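Local coordinates for protein pseudouridine synthase (Pyrococcus abyssi, PDB 2AUS) that probably isomerises uridine to pseudouridine in RNA, as a Cbf5 enzyme of the TruB family that carries a PUA domain towards its C terminus, at residues A[151-156]-A[173-178]; A[108-113]-A[200-205]; A[291-296]-A[328-333]. One frame throughout, in Å; residues are numbered along the deposited sequence.

Contact 1 of 3, residues A[151-156]-A[173-178]; sequences RTRKVY and GVEAGT. With PO4 (phosphate ion), chain E.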
loop_
_atom_site.group_PDB
_atom_site.type_symbol
_atom_site.label_atom_id
_atom_site.label_comp_id
_atom_site.label_asym_id
_atom_site.label_seq_id
_atom_site.Cartn_x
_atom_site.Cartn_y
_atom_site.Cartn_z
ATOM N N ARG A 151 -28.961 -4.091 -18.415
ATOM C CA ARG A 151 -30.158 -3.923 -17.600
ATOM C C ARG A 151 -30.628 -5.267 -17.067
ATOM O O ARG A 151 -30.796 -5.437 -15.864
ATOM C CB ARG A 151 -31.273 -3.268 -18.421
ATOM C CG ARG A 151 -31.126 -1.768 -18.608
ATOM C CD ARG A 151 -32.146 -1.003 -17.773
ATOM N NE ARG A 151 -31.940 -1.169 -16.337
ATOM C CZ ARG A 151 -32.777 -0.721 -15.400
ATOM N NH1 ARG A 151 -33.885 -0.079 -15.742
ATOM N NH2 ARG A 151 -32.505 -0.911 -14.115
ATOM N N THR A 152 -30.841 -6.224 -17.962
ATOM C CA THR A 152 -31.286 -7.553 -17.553
ATOM C C THR A 152 -30.154 -8.562 -17.695
ATOM O O THR A 152 -29.624 -8.761 -18.782
ATOM C CB THR A 152 -32.502 -8.026 -18.391
ATOM O OG1 THR A 152 -32.755 -9.411 -18.131
ATOM C CG2 THR A 152 -32.240 -7.837 -19.874
ATOM N N ARG A 153 -29.779 -9.194 -16.589
ATOM C CA ARG A 153 -28.696 -10.173 -16.604
ATOM C C ARG A 153 -29.114 -11.448 -15.903
ATOM O O ARG A 153 -30.053 -11.449 -15.114
ATOM C CB ARG A 153 -27.443 -9.590 -15.939
ATOM C CG ARG A 153 -26.625 -8.688 -16.850
ATOM C CD ARG A 153 -25.958 -9.512 -17.947
ATOM N NE ARG A 153 -25.189 -8.684 -18.874
ATOM C CZ ARG A 153 -25.729 -7.921 -19.821
ATOM N NH1 ARG A 153 -27.047 -7.886 -19.976
ATOM N NH2 ARG A 153 -24.949 -7.178 -20.599
ATOM N N LYS A 154 -28.406 -12.535 -16.177
ATOM C CA LYS A 154 -28.758 -13.807 -15.575
ATOM C C LYS A 154 -27.804 -14.316 -14.496
ATOM O O LYS A 154 -26.583 -14.306 -14.659
ATOM C CB LYS A 154 -28.903 -14.865 -16.671
ATOM C CG LYS A 154 -29.357 -16.220 -16.167
ATOM C CD LYS A 154 -29.767 -17.127 -17.321
ATOM C CE LYS A 154 -30.233 -18.489 -16.814
ATOM N NZ LYS A 154 -31.360 -18.358 -15.845
ATOM N N VAL A 155 -28.396 -14.746 -13.387
ATOM C CA VAL A 155 -27.665 -15.311 -12.267
ATOM C C VAL A 155 -27.876 -16.818 -12.390
ATOM O O VAL A 155 -28.984 -17.313 -12.215
ATOM C CB VAL A 155 -28.235 -14.811 -10.929
ATOM C CG1 VAL A 155 -27.531 -15.499 -9.765
ATOM C CG2 VAL A 155 -28.065 -13.306 -10.829
ATOM N N TYR A 156 -26.816 -17.541 -12.710
ATOM C CA TYR A 156 -26.907 -18.982 -12.890
ATOM C C TYR A 156 -27.095 -19.757 -11.598
ATOM O O TYR A 156 -27.751 -20.799 -11.585
ATOM C CB TYR A 156 -25.664 -19.479 -13.616
ATOM C CG TYR A 156 -25.477 -18.820 -14.963
ATOM C CD1 TYR A 156 -26.406 -19.010 -15.988
ATOM C CD2 TYR A 156 -24.381 -17.991 -15.210
ATOM C CE1 TYR A 156 -26.248 -18.388 -17.224
ATOM C CE2 TYR A 156 -24.213 -17.367 -16.444
ATOM C CZ TYR A 156 -25.151 -17.569 -17.444
ATOM O OH TYR A 156 -25.000 -16.947 -18.663
ATOM N N GLY A 173 -22.731 -17.585 -9.530
ATOM C CA GLY A 173 -22.314 -17.701 -10.914
ATOM C C GLY A 173 -23.197 -16.714 -11.649
ATOM O O GLY A 173 -24.406 -16.676 -11.406
ATOM N N VAL A 174 -22.614 -15.913 -12.537
ATOM C CA VAL A 174 -23.380 -14.913 -13.260
ATOM C C VAL A 174 -22.968 -14.736 -14.716
ATOM O O VAL A 174 -21.863 -15.098 -15.122
ATOM C CB VAL A 174 -23.252 -13.534 -12.585
ATOM C CG1 VAL A 174 -23.716 -13.610 -11.139
ATOM C CG2 VAL A 174 -21.795 -13.049 -12.660
ATOM N N GLU A 175 -23.874 -14.154 -15.492
ATOM C CA GLU A 175 -23.628 -13.881 -16.897
ATOM C C GLU A 175 -22.650 -12.704 -16.941
ATOM O O GLU A 175 -22.569 -11.929 -15.989
ATOM C CB GLU A 175 -24.946 -13.503 -17.587
ATOM C CG GLU A 175 -24.844 -13.322 -19.090
ATOM C CD GLU A 175 -26.177 -12.981 -19.743
ATOM O OE1 GLU A 175 -26.249 -12.999 -20.994
ATOM O OE2 GLU A 175 -27.149 -12.691 -19.010
ATOM N N ALA A 176 -21.907 -12.566 -18.032
ATOM C CA ALA A 176 -20.962 -11.463 -18.154
ATOM C C ALA A 176 -21.677 -10.124 -17.979
ATOM O O ALA A 176 -22.804 -9.954 -18.435
ATOM C CB ALA A 176 -20.281 -11.512 -19.509
ATOM N N GLY A 177 -21.027 -9.182 -17.305
ATOM C CA GLY A 177 -21.626 -7.873 -17.102
ATOM C C GLY A 177 -22.561 -7.745 -15.911
ATOM O O GLY A 177 -23.186 -6.699 -15.721
ATOM N N THR A 178 -22.679 -8.793 -15.105
ATOM C CA THR A 178 -23.551 -8.720 -13.943
ATOM C C THR A 178 -22.794 -8.047 -12.799
ATOM O O THR A 178 -21.665 -8.428 -12.481
ATOM C CB THR A 178 -24.005 -10.122 -13.490
ATOM O OG1 THR A 178 -24.600 -10.813 -14.595
ATOM C CG2 THR A 178 -25.028 -10.013 -12.363
HETATM P P PO4 E . -18.108 -8.565 -15.797
HETATM O O1 PO4 E . -18.952 -9.606 -15.058
HETATM O O2 PO4 E . -17.971 -8.555 -17.338
HETATM O O3 PO4 E . -16.686 -8.441 -15.146
HETATM O O4 PO4 E . -18.941 -7.345 -15.448
HETATM O O HOH W 1 -21.704 -7.767 -20.792
#

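Contact 2 of 3, residues A[108-113]-A[200-205]; sequences KEYVAL and LRRTRS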
loop_
_atom_site.group_PDB
_atom_site.type_symbol
_atom_site.label_atom_id
_atom_site.label_comp_id
_atom_site.label_asym_id
_atom_site.label_seq_id
_atom_site.Cartn_x
_atom_site.Cartn_y
_atom_site.Cartn_z
ATOM N N LYS A 108 -19.073 -15.460 -15.208
ATOM C CA LYS A 108 -18.185 -15.277 -14.071
ATOM C C LYS A 108 -18.738 -15.801 -12.763
ATOM O O LYS A 108 -19.950 -15.858 -12.558
ATOM C CB LYS A 108 -17.822 -13.799 -13.936
ATOM C CG LYS A 108 -16.953 -13.338 -15.087
ATOM C CD LYS A 108 -16.925 -11.850 -15.233
ATOM C CE LYS A 108 -16.116 -11.470 -16.461
ATOM N NZ LYS A 108 -16.647 -12.133 -17.672
ATOM N N GLU A 109 -17.832 -16.203 -11.886
ATOM C CA GLU A 109 -18.216 -16.700 -10.583
ATOM C C GLU A 109 -17.496 -15.870 -9.539
ATOM O O GLU A 109 -16.325 -15.505 -9.704
ATOM C CB GLU A 109 -17.831 -18.171 -10.416
ATOM C CG GLU A 109 -18.352 -18.786 -9.120
ATOM C CD GLU A 109 -17.796 -20.176 -8.859
ATOM O OE1 GLU A 109 -16.566 -20.299 -8.653
ATOM O OE2 GLU A 109 -18.588 -21.143 -8.876
ATOM N N TYR A 110 -18.200 -15.569 -8.460
ATOM C CA TYR A 110 -17.629 -14.775 -7.387
ATOM C C TYR A 110 -17.981 -15.394 -6.050
ATOM O O TYR A 110 -18.891 -16.216 -5.943
ATOM C CB TYR A 110 -18.220 -13.366 -7.401
ATOM C CG TYR A 110 -17.926 -12.534 -8.622
ATOM C CD1 TYR A 110 -16.849 -11.654 -8.642
ATOM C CD2 TYR A 110 -18.753 -12.591 -9.743
ATOM C CE1 TYR A 110 -16.603 -10.842 -9.743
ATOM C CE2 TYR A 110 -18.514 -11.782 -10.854
ATOM C CZ TYR A 110 -17.437 -10.909 -10.846
ATOM O OH TYR A 110 -17.186 -10.101 -11.935
ATOM N N VAL A 111 -17.235 -14.997 -5.032
ATOM C CA VAL A 111 -17.521 -15.410 -3.674
ATOM C C VAL A 111 -17.674 -14.051 -3.021
ATOM O O VAL A 111 -16.797 -13.195 -3.141
ATOM C CB VAL A 111 -16.373 -16.201 -3.038
ATOM C CG1 VAL A 111 -16.615 -16.342 -1.535
ATOM C CG2 VAL A 111 -16.318 -17.583 -3.660
ATOM N N ALA A 112 -18.795 -13.837 -2.348
ATOM C CA ALA A 112 -19.041 -12.543 -1.745
ATOM C C ALA A 112 -19.555 -12.600 -0.330
ATOM O O ALA A 112 -20.264 -13.525 0.063
ATOM C CB ALA A 112 -20.021 -11.754 -2.608
ATOM N N LEU A 113 -19.184 -11.581 0.428
ATOM C CA LEU A 113 -19.611 -11.454 1.804
ATOM C C LEU A 113 -20.627 -10.312 1.860
ATOM O O LEU A 113 -20.295 -9.154 1.627
ATOM C CB LEU A 113 -18.418 -11.138 2.703
ATOM C CG LEU A 113 -18.787 -10.841 4.158
ATOM C CD1 LEU A 113 -19.603 -11.992 4.723
ATOM C CD2 LEU A 113 -17.516 -10.629 4.976
ATOM N N LEU A 200 -15.578 -8.874 -1.912
ATOM C CA LEU A 200 -15.847 -9.584 -3.153
ATOM C C LEU A 200 -14.568 -10.197 -3.718
ATOM O O LEU A 200 -13.526 -9.555 -3.736
ATOM C CB LEU A 200 -16.426 -8.609 -4.180
ATOM C CG LEU A 200 -17.387 -9.117 -5.260
ATOM C CD1 LEU A 200 -17.029 -8.455 -6.573
ATOM C CD2 LEU A 200 -17.335 -10.632 -5.376
ATOM N N ARG A 201 -14.662 -11.434 -4.189
ATOM C CA ARG A 201 -13.520 -12.121 -4.780
ATOM C C ARG A 201 -13.996 -12.896 -6.004
ATOM O O ARG A 201 -14.926 -13.698 -5.914
ATOM C CB ARG A 201 -12.894 -13.094 -3.776
ATOM C CG ARG A 201 -11.729 -13.906 -4.346
ATOM C CD ARG A 201 -11.138 -14.853 -3.310
ATOM N NE ARG A 201 -10.178 -15.788 -3.898
ATOM C CZ ARG A 201 -8.972 -15.446 -4.346
ATOM N NH1 ARG A 201 -8.570 -14.187 -4.272
ATOM N NH2 ARG A 201 -8.166 -16.365 -4.878
ATOM N N ARG A 202 -13.376 -12.647 -7.152
ATOM C CA ARG A 202 -13.756 -13.361 -8.358
ATOM C C ARG A 202 -13.036 -14.706 -8.337
ATOM O O ARG A 202 -11.817 -14.770 -8.178
ATOM C CB ARG A 202 -13.356 -12.578 -9.606
ATOM C CG ARG A 202 -13.738 -13.286 -10.903
ATOM C CD ARG A 202 -13.005 -12.690 -12.091
ATOM N NE ARG A 202 -13.678 -11.509 -12.597
ATOM C CZ ARG A 202 -13.160 -10.658 -13.469
ATOM N NH1 ARG A 202 -11.936 -10.834 -13.949
ATOM N NH2 ARG A 202 -13.891 -9.633 -13.872
ATOM N N THR A 203 -13.799 -15.778 -8.491
ATOM C CA THR A 203 -13.234 -17.114 -8.462
ATOM C C THR A 203 -13.220 -17.750 -9.832
ATOM O O THR A 203 -12.688 -18.841 -10.001
ATOM C CB THR A 203 -14.023 -18.026 -7.511
ATOM O OG1 THR A 203 -15.394 -18.081 -7.930
ATOM C CG2 THR A 203 -13.938 -17.499 -6.084
ATOM N N ARG A 204 -13.799 -17.066 -10.813
ATOM C CA ARG A 204 -13.839 -17.606 -12.158
ATOM C C ARG A 204 -14.238 -16.588 -13.214
ATOM O O ARG A 204 -15.124 -15.764 -13.006
ATOM C CB ARG A 204 -14.808 -18.791 -12.193
ATOM C CG ARG A 204 -14.953 -19.474 -13.536
ATOM C CD ARG A 204 -15.645 -20.818 -13.360
ATOM N NE ARG A 204 -15.827 -21.520 -14.626
ATOM C CZ ARG A 204 -14.839 -21.841 -15.458
ATOM N NH1 ARG A 204 -13.582 -21.522 -15.163
ATOM N NH2 ARG A 204 -15.105 -22.484 -16.588
ATOM N N SER A 205 -13.553 -16.643 -14.348
ATOM C CA SER A 205 -13.856 -15.775 -15.476
ATOM C C SER A 205 -13.643 -16.609 -16.721
ATOM O O SER A 205 -12.503 -16.861 -17.128
ATOM C CB SER A 205 -12.941 -14.559 -15.520
ATOM O OG SER A 205 -13.241 -13.804 -16.683
#

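Contact 3 of 3, residues A[291-296]-A[328-333]; sequences TLKDEL and DWYPKL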
loop_
_atom_site.group_PDB
_atom_site.type_symbol
_atom_site.label_atom_id
_atom_site.label_comp_id
_atom_site.label_asym_id
_atom_site.label_seq_id
_atom_site.Cartn_x
_atom_site.Cartn_y
_atom_site.Cartn_z
ATOM N N THR A 291 -5.725 -23.074 -36.224
ATOM C CA THR A 291 -4.946 -23.832 -37.190
ATOM C C THR A 291 -5.227 -25.285 -36.817
ATOM O O THR A 291 -5.806 -25.565 -35.758
ATOM C CB THR A 291 -3.429 -23.667 -37.024
ATOM O OG1 THR A 291 -3.038 -24.240 -35.768
ATOM C CG2 THR A 291 -3.002 -22.196 -37.099
ATOM N N LEU A 292 -4.783 -26.206 -37.668
ATOM C CA LEU A 292 -4.973 -27.624 -37.408
ATOM C C LEU A 292 -4.149 -28.106 -36.210
ATOM O O LEU A 292 -4.292 -29.247 -35.780
ATOM C CB LEU A 292 -4.637 -28.440 -38.666
ATOM C CG LEU A 292 -5.651 -28.158 -39.783
ATOM C CD1 LEU A 292 -5.283 -28.876 -41.085
ATOM C CD2 LEU A 292 -7.013 -28.594 -39.290
ATOM N N LYS A 293 -3.290 -27.244 -35.673
ATOM C CA LYS A 293 -2.492 -27.608 -34.502
ATOM C C LYS A 293 -3.129 -26.964 -33.274
ATOM O O LYS A 293 -2.540 -26.929 -32.206
ATOM C CB LYS A 293 -1.051 -27.111 -34.646
ATOM C CG LYS A 293 -0.291 -27.696 -35.834
ATOM C CD LYS A 293 1.178 -27.264 -35.795
ATOM C CE LYS A 293 1.914 -27.682 -37.069
ATOM N NZ LYS A 293 1.335 -27.028 -38.287
ATOM N N ASP A 294 -4.349 -26.464 -33.441
ATOM C CA ASP A 294 -5.076 -25.799 -32.364
ATOM C C ASP A 294 -4.446 -24.490 -31.875
ATOM O O ASP A 294 -4.573 -24.125 -30.704
ATOM C CB ASP A 294 -5.296 -26.772 -31.199
ATOM C CG ASP A 294 -6.159 -27.968 -31.608
ATOM O OD1 ASP A 294 -7.131 -27.766 -32.377
ATOM O OD2 ASP A 294 -5.873 -29.103 -31.165
ATOM N N GLU A 295 -3.773 -23.778 -32.778
ATOM C CA GLU A 295 -3.180 -22.485 -32.427
ATOM C C GLU A 295 -4.257 -21.469 -32.779
ATOM O O GLU A 295 -4.987 -21.661 -33.746
ATOM C CB GLU A 295 -1.960 -22.166 -33.288
ATOM C CG GLU A 295 -0.808 -23.149 -33.191
ATOM C CD GLU A 295 0.047 -23.138 -34.445
ATOM O OE1 GLU A 295 -0.366 -23.758 -35.450
ATOM O OE2 GLU A 295 1.118 -22.495 -34.423
ATOM N N LEU A 296 -4.355 -20.391 -32.014
ATOM C CA LEU A 296 -5.345 -19.371 -32.303
ATOM C C LEU A 296 -4.833 -18.495 -33.442
ATOM O O LEU A 296 -3.761 -17.895 -33.350
ATOM C CB LEU A 296 -5.592 -18.507 -31.071
ATOM C CG LEU A 296 -6.463 -17.262 -31.269
ATOM C CD1 LEU A 296 -7.877 -17.674 -31.653
ATOM C CD2 LEU A 296 -6.475 -16.444 -29.970
ATOM N N ASP A 328 4.863 -15.010 -40.322
ATOM C CA ASP A 328 5.954 -15.959 -40.547
ATOM C C ASP A 328 5.757 -17.432 -40.177
ATOM O O ASP A 328 6.506 -18.288 -40.651
ATOM C CB ASP A 328 7.211 -15.427 -39.845
ATOM C CG ASP A 328 8.442 -16.288 -40.098
ATOM O OD1 ASP A 328 8.721 -17.185 -39.261
ATOM O OD2 ASP A 328 9.114 -16.062 -41.141
ATOM N N TRP A 329 4.774 -17.745 -39.337
ATOM C CA TRP A 329 4.564 -19.132 -38.940
ATOM C C TRP A 329 4.056 -19.998 -40.080
ATOM O O TRP A 329 4.526 -21.111 -40.259
ATOM C CB TRP A 329 3.619 -19.206 -37.737
ATOM C CG TRP A 329 4.251 -18.682 -36.470
ATOM C CD1 TRP A 329 5.470 -18.060 -36.350
ATOM C CD2 TRP A 329 3.680 -18.696 -35.156
ATOM N NE1 TRP A 329 5.682 -17.683 -35.048
ATOM C CE2 TRP A 329 4.597 -18.055 -34.294
ATOM C CE3 TRP A 329 2.474 -19.172 -34.625
ATOM C CZ2 TRP A 329 4.356 -17.893 -32.929
ATOM C CZ3 TRP A 329 2.234 -19.010 -33.267
ATOM C CH2 TRP A 329 3.170 -18.367 -32.437
ATOM N N TYR A 330 3.096 -19.488 -40.842
ATOM C CA TYR A 330 2.545 -20.215 -41.989
ATOM C C TYR A 330 2.729 -19.233 -43.143
ATOM O O TYR A 330 1.779 -18.612 -43.619
ATOM C CB TYR A 330 1.059 -20.524 -41.773
ATOM C CG TYR A 330 0.800 -21.551 -40.686
ATOM C CD1 TYR A 330 0.484 -22.871 -41.010
ATOM C CD2 TYR A 330 0.877 -21.201 -39.337
ATOM C CE1 TYR A 330 0.248 -23.820 -40.018
ATOM C CE2 TYR A 330 0.647 -22.142 -38.332
ATOM C CZ TYR A 330 0.335 -23.452 -38.685
ATOM O OH TYR A 330 0.148 -24.403 -37.717
ATOM N N PRO A 331 3.968 -19.100 -43.618
ATOM C CA PRO A 331 4.324 -18.183 -44.706
ATOM C C PRO A 331 3.692 -18.389 -46.066
ATOM O O PRO A 331 3.422 -19.516 -46.479
ATOM C CB PRO A 331 5.837 -18.330 -44.778
ATOM C CG PRO A 331 6.008 -19.797 -44.535
ATOM C CD PRO A 331 5.083 -20.025 -43.338
ATOM N N LYS A 332 3.451 -17.279 -46.755
ATOM C CA LYS A 332 2.949 -17.344 -48.114
ATOM C C LYS A 332 4.216 -17.523 -48.938
ATOM O O LYS A 332 5.167 -16.744 -48.804
ATOM C CB LYS A 332 2.255 -16.044 -48.519
ATOM C CG LYS A 332 0.826 -15.934 -48.045
ATOM C CD LYS A 332 0.128 -14.795 -48.752
ATOM C CE LYS A 332 -1.296 -14.629 -48.271
ATOM N NZ LYS A 332 -1.963 -13.509 -48.993
ATOM N N LEU A 333 4.243 -18.562 -49.760
ATOM C CA LEU A 333 5.400 -18.844 -50.596
ATOM C C LEU A 333 4.984 -18.805 -52.062
ATOM O O LEU A 333 4.151 -19.601 -52.498
ATOM C CB LEU A 333 5.965 -20.223 -50.252
ATOM C CG LEU A 333 6.323 -20.433 -48.779
ATOM C CD1 LEU A 333 6.663 -21.897 -48.521
ATOM C CD2 LEU A 333 7.500 -19.537 -48.415
#

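Contact 1 of 3, residues A[151-156]-A[173-178]
Arg-153 and Glu-175 send their side chains across each other at about a right angle, and each side chain bonds to a backbone atom of the opposite segment. The arginine has CG beside its own N (chi1 -81°) and a bend at chi2, which fold the chain over the turn at 175-178. There NE donates to Ala-176 O at 2.7 Å, in the plane of that carbonyl but somewhat tilted from the guanidinium plane. NH1 turns back to Thr-152 O (3.0 Å), in the guanidinium plane and above that of the carbonyl. Two bonds thus fix the rotation of the guanidinium.

Glu-175 extends with CG anti to its N (chi1 -174°), and OE2 accepts from Lys-154 N at 3.1 Å through its anti lone pair. Glu-175 N donates to Lys-154 O at 2.8 Å, nearly along the C=O axis, and Lys-154 is therefore held at both its N-H and its carbonyl. OE2 stays 4.5 Å from Arg-153 NE, well out of the guanidinium plane, an attraction of charges without a bond. Tyr-156 lies against the start of the turn: CE2 is 3.4 Å from Glu-175 N, and OH rests beside CB and CG of Glu-175. Thr-178 OG1 touches Arg-153 CB as the two side chains pass in opposite directions, and donates to Glu-175 O at 2.7 Å, on the same face of that carbonyl as Thr-178 N.

On the sheet face turned to helix 180-191, Val-155 and Val-174 form a non-hydrogen-bonded antiparallel pair. Gly-177 bonds weakly through N to a phosphate ion, probably from the crystallisation liquor. Its positive phi (85°) would jam a side chain against Ala-176 O. Glycine in this third position is typical of a type II beta turn, here leading out of the antiparallel hairpin of strands 152-164 and 167-174.

Contact 2 of 3, residues A[108-113]-A[200-205]
Lys-108 to Ala-112 pair with Ser-205 to Leu-200 as antiparallel strands, their axes 4.3 Å apart at closest and 153° between directions, with the register slipping by one after Glu-109. At the slip Glu-109 O accepts from Thr-203 N (2.8 Å) and weakly from Arg-204 N (3.2 Å). Thr-203 OG1, set between its own N and carbonyl carbon (chi1 58°), donates to Glu-109 OE1 at 2.6 Å from the anti side, while OE2 is bonded to Tyr-157. The same rotation places Thr-203 CG2 against Val-111 CG2, at a tight 3.4 Å.

On the face that carries Lys-108, Tyr-110, Arg-202 and Ser-205, Tyr-110 and Arg-202 lie side by side, pointing the same way. Leu-200 CD2 packs on Tyr-110 CD1 at 3.5 Å, and Tyr-110 OH sits in plane at the guanidinium edge without bonding. Lys-108 CE lies over one guanidinium face, 3.9 Å from Arg-202 NH2. Arg-202 NH1 binds Val-88 O and NH2 a phosphate ion, but NE is buried without a partner. Arg-201, salt-bridged to Glu-210 and Asp-52, also bonds an aromatic side chain of another protein's chain. Thr-203 and Arg-204, both facing Glu-109, make a classic beta bulge within the antiparallel sheet of the pseudouridine synthase fold.

Contact 3 of 3, residues A[291-296]-A[328-333]
Tyr-330 reaches into the loop 291-296 and ends between Lys-293 and Glu-295. The bond from CA to CB points toward the loop, and CG, anti to the carbonyl carbon (chi1 -69°), continues toward Thr-291 and Glu-295. CE2 meets Thr-291 CG2 at 3.9 Å, and CE1 has Lys-293 NZ near it. At the tip OH donates to Glu-295 OE1, which lies at the ring edge and in its plane; the modelled 2.4 Å from OH to OE1 is very short, so its exact length is doubtful. OH also accepts from Lys-293 NZ at 2.9 Å. The ammonium group is bonded to Thr-27 OG1 as well.

Glu-295 arrives from the opposite direction. Its OE1 takes a second bond from Thr-291 OG1 (2.7 Å), while OE2 binds Phe-33 N and lies 3.6 Å from Trp-329 CE3, the carboxylate nearly parallel to the indole plane (9° apart). Thr-291 OG1 also accepts from Lys-293 N, making an ST turn, and from Glu-295 N at 3.1 Å. A valine here, lacking the hydroxyl, would probably leave both amides without this acceptor and the carboxylate freer to turn away from Tyr-330.

The loop links strands 286-291 and 296-302 of the PUA domain. Tyr-330, in the tail after strand 316-323, packs on Asp-257 and Val-260 of helix 257-264, and Trp-329 meets the ring of Tyr-46, just beyond helix 40-45.

Overall arrangement
From the N terminus, contact 2 opens first at 108-113 and closes at 200-205, joining strand 108-116 to strand 195-205. Contact 1 is nested inside this loop, tying the start of strand 152-164 to the end of strand 167-174. The two touch where Val-174 N lies 2.7 Å from Lys-108 O, a probable hydrogen bond, because strands 167-174 and 108-116 are neighbours in the same antiparallel sheet. Contact 3 follows in series, opening at 291-296 and closing at 328-333, and crosses neither: it fastens the C-terminal tail to a loop of the PUA domain. Its centre lies about 36 Å from those of contacts 1 and 2, across the centre of the chain.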